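Local coordinates for phage-related conserved hypothetical protein, BB2244 (Bordetella bronchiseptica, PDB 2BDV), which is of unknown function but probably, like other SRAP proteins, cross-links to abasic sites in single-stranded DNA, at residues Y34-P37 and P38-P42. Sequence-based numbering, arbitrary orientation.
Sequences YNIP and PGTRP
A type II-like β-turn over Pro38 and Gly39 reverses the chain as it leaves the short strand 35-36, and the hydroxyl of Thr40 reaches back across it to Pro37. Thr40 OG1 donates a hydrogen bond to Pro37 O over 3.0 Å, arriving almost straight on the end of the carbonyl (C=O...donor angle 171°). The threonine torsion places OG1 between its own N and C (chi1 66°), facing that carbonyl, while CG2 comes within 4.1 Å of Pro37 CG. Thr40 N is 3.7 Å from Pro37 O, and the hydrogen bond to this carbonyl comes from the hydroxyl. Pro38 restricts phi at the first corner; Gly39 accepts the positive phi (94°) of the second. Between the arms, remote from the Pro38-Gly39 corner, Ile36 CG2, which lies anti to the backbone N of Ile36, packs on Pro42 CG (3.8 Å), with Thr40 OG1 at 3.5 Å from the same methyl. Ile5 and Gln7 of strand 5-7 also touch Ile36, and Gln7 touches Pro42. Ile36, before the turn, bonds through its backbone to Ile5, while Gly39 and Thr40, in its second half, bond to Trp60. The arrangement is that of a Pro-Gly type II turn, here closed by a threonine side chain within the SRAP fold.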
ATOM      1  N   TYR A  34       1.054  10.814 -10.059  1.00 49.64           N
ATOM      2  CA  TYR A  34       0.115  11.370  -9.090  1.00 49.19           C
ATOM      3  C   TYR A  34      -1.153  10.514  -8.970  1.00 46.53           C
ATOM      4  O   TYR A  34      -1.848  10.576  -7.960  1.00 43.34           O
ATOM      5  CB  TYR A  34      -0.251  12.815  -9.486  1.00 52.71           C
ATOM      6  CG  TYR A  34      -0.993  13.617  -8.415  1.00 57.52           C
ATOM      7  CD1 TYR A  34      -0.464  13.766  -7.126  1.00 58.75           C
ATOM      8  CD2 TYR A  34      -2.222  14.233  -8.694  1.00 58.88           C
ATOM      9  CE1 TYR A  34      -1.142  14.507  -6.138  1.00 59.48           C
ATOM     10  CE2 TYR A  34      -2.906  14.977  -7.712  1.00 59.83           C
ATOM     11  CZ  TYR A  34      -2.360  15.106  -6.438  1.00 59.44           C
ATOM     12  OH  TYR A  34      -3.034  15.814  -5.464  1.00 57.40           O
ATOM     13  N   ASN A  35      -1.435   9.706  -9.992  1.00 44.17           N
ATOM     14  CA  ASN A  35      -2.630   8.861 -10.001  1.00 43.58           C
ATOM     15  C   ASN A  35      -2.253   7.413 -10.281  1.00 41.75           C
ATOM     16  O   ASN A  35      -2.099   7.018 -11.436  1.00 43.17           O
ATOM     17  CB  ASN A  35      -3.601   9.355 -11.077  1.00 45.99           C
ATOM     18  CG  ASN A  35      -4.919   8.605 -11.068  1.00 49.41           C
ATOM     19  OD1 ASN A  35      -5.698   8.696 -10.114  1.00 49.92           O
ATOM     20  ND2 ASN A  35      -5.179   7.857 -12.136  1.00 51.24           N
ATOM     21  N   ILE A  36      -2.124   6.616  -9.223  1.00 37.32           N
ATOM     22  CA  ILE A  36      -1.730   5.223  -9.374  1.00 32.63           C
ATOM     23  C   ILE A  36      -2.783   4.238  -8.887  1.00 30.53           C
ATOM     24  O   ILE A  36      -3.086   4.168  -7.696  1.00 28.97           O
ATOM     25  CB  ILE A  36      -0.421   4.943  -8.616  1.00 31.66           C
ATOM     26  CG1 ILE A  36       0.674   5.897  -9.103  1.00 30.51           C
ATOM     27  CG2 ILE A  36      -0.011   3.498  -8.810  1.00 32.25           C
ATOM     28  CD1 ILE A  36       1.977   5.783  -8.338  1.00 29.08           C
ATOM     29  N   PRO A  37      -3.366   3.469  -9.816  1.00 28.90           N
ATOM     30  CA  PRO A  37      -4.386   2.486  -9.451  1.00 27.55           C
ATOM     31  C   PRO A  37      -3.817   1.081  -9.448  1.00 24.75           C
ATOM     32  O   PRO A  37      -2.675   0.862  -9.836  1.00 25.02           O
ATOM     33  CB  PRO A  37      -5.409   2.648 -10.561  1.00 29.57           C
ATOM     34  CG  PRO A  37      -4.513   2.787 -11.759  1.00 28.38           C
ATOM     35  CD  PRO A  37      -3.440   3.770 -11.260  1.00 28.28           C
ATOM     36  N   PRO A  38      -4.610   0.111  -8.990  1.00 24.17           N
ATOM     37  CA  PRO A  38      -4.174  -1.286  -8.957  1.00 24.05           C
ATOM     38  C   PRO A  38      -3.965  -1.760 -10.400  1.00 25.57           C
ATOM     39  O   PRO A  38      -4.539  -1.195 -11.338  1.00 21.75           O
ATOM     40  CB  PRO A  38      -5.352  -1.992  -8.295  1.00 23.16           C
ATOM     41  CG  PRO A  38      -5.843  -0.946  -7.337  1.00 25.25           C
ATOM     42  CD  PRO A  38      -5.820   0.304  -8.178  1.00 22.00           C
ATOM     43  N   GLY A  39      -3.139  -2.786 -10.578  1.00 25.95           N
ATOM     44  CA  GLY A  39      -2.894  -3.295 -11.914  1.00 26.64           C
ATOM     45  C   GLY A  39      -1.676  -2.687 -12.576  1.00 28.24           C
ATOM     46  O   GLY A  39      -1.368  -3.003 -13.724  1.00 27.34           O
ATOM     47  N   THR A  40      -0.989  -1.799 -11.867  1.00 28.36           N
ATOM     48  CA  THR A  40       0.209  -1.180 -12.408  1.00 29.13           C
ATOM     49  C   THR A  40       1.399  -1.684 -11.599  1.00 29.81           C
ATOM     50  O   THR A  40       1.249  -2.566 -10.746  1.00 29.40           O
ATOM     51  CB  THR A  40       0.149   0.358 -12.319  1.00 29.49           C
ATOM     52  OG1 THR A  40       0.156   0.759 -10.946  1.00 30.19           O
ATOM     53  CG2 THR A  40      -1.124   0.880 -12.988  1.00 30.88           C
ATOM     54  N   ARG A  41       2.575  -1.125 -11.867  1.00 28.74           N
ATOM     55  CA  ARG A  41       3.793  -1.516 -11.169  1.00 28.84           C
ATOM     56  C   ARG A  41       4.318  -0.347 -10.341  1.00 26.86           C
ATOM     57  O   ARG A  41       5.254   0.344 -10.756  1.00 28.49           O
ATOM     58  CB  ARG A  41       4.877  -1.920 -12.171  1.00 32.05           C
ATOM     59  CG  ARG A  41       4.460  -2.951 -13.204  1.00 37.26           C
ATOM     60  CD  ARG A  41       4.489  -4.348 -12.635  1.00 41.15           C
ATOM     61  NE  ARG A  41       4.263  -5.354 -13.670  1.00 45.33           N
ATOM     62  CZ  ARG A  41       5.082  -5.579 -14.694  1.00 46.72           C
ATOM     63  NH1 ARG A  41       6.195  -4.865 -14.830  1.00 46.83           N
ATOM     64  NH2 ARG A  41       4.789  -6.521 -15.581  1.00 46.77           N
ATOM     65  N   PRO A  42       3.731  -0.107  -9.160  1.00 23.28           N
ATOM     66  CA  PRO A  42       4.212   1.007  -8.339  1.00 21.73           C
ATOM     67  C   PRO A  42       5.576   0.694  -7.742  1.00 19.68           C
ATOM     68  O   PRO A  42       5.949  -0.467  -7.614  1.00 19.02           O
ATOM     69  CB  PRO A  42       3.149   1.132  -7.240  1.00 20.85           C
ATOM     70  CG  PRO A  42       1.959   0.362  -7.774  1.00 20.99           C
ATOM     71  CD  PRO A  42       2.584  -0.771  -8.525  1.00 21.27           C
TER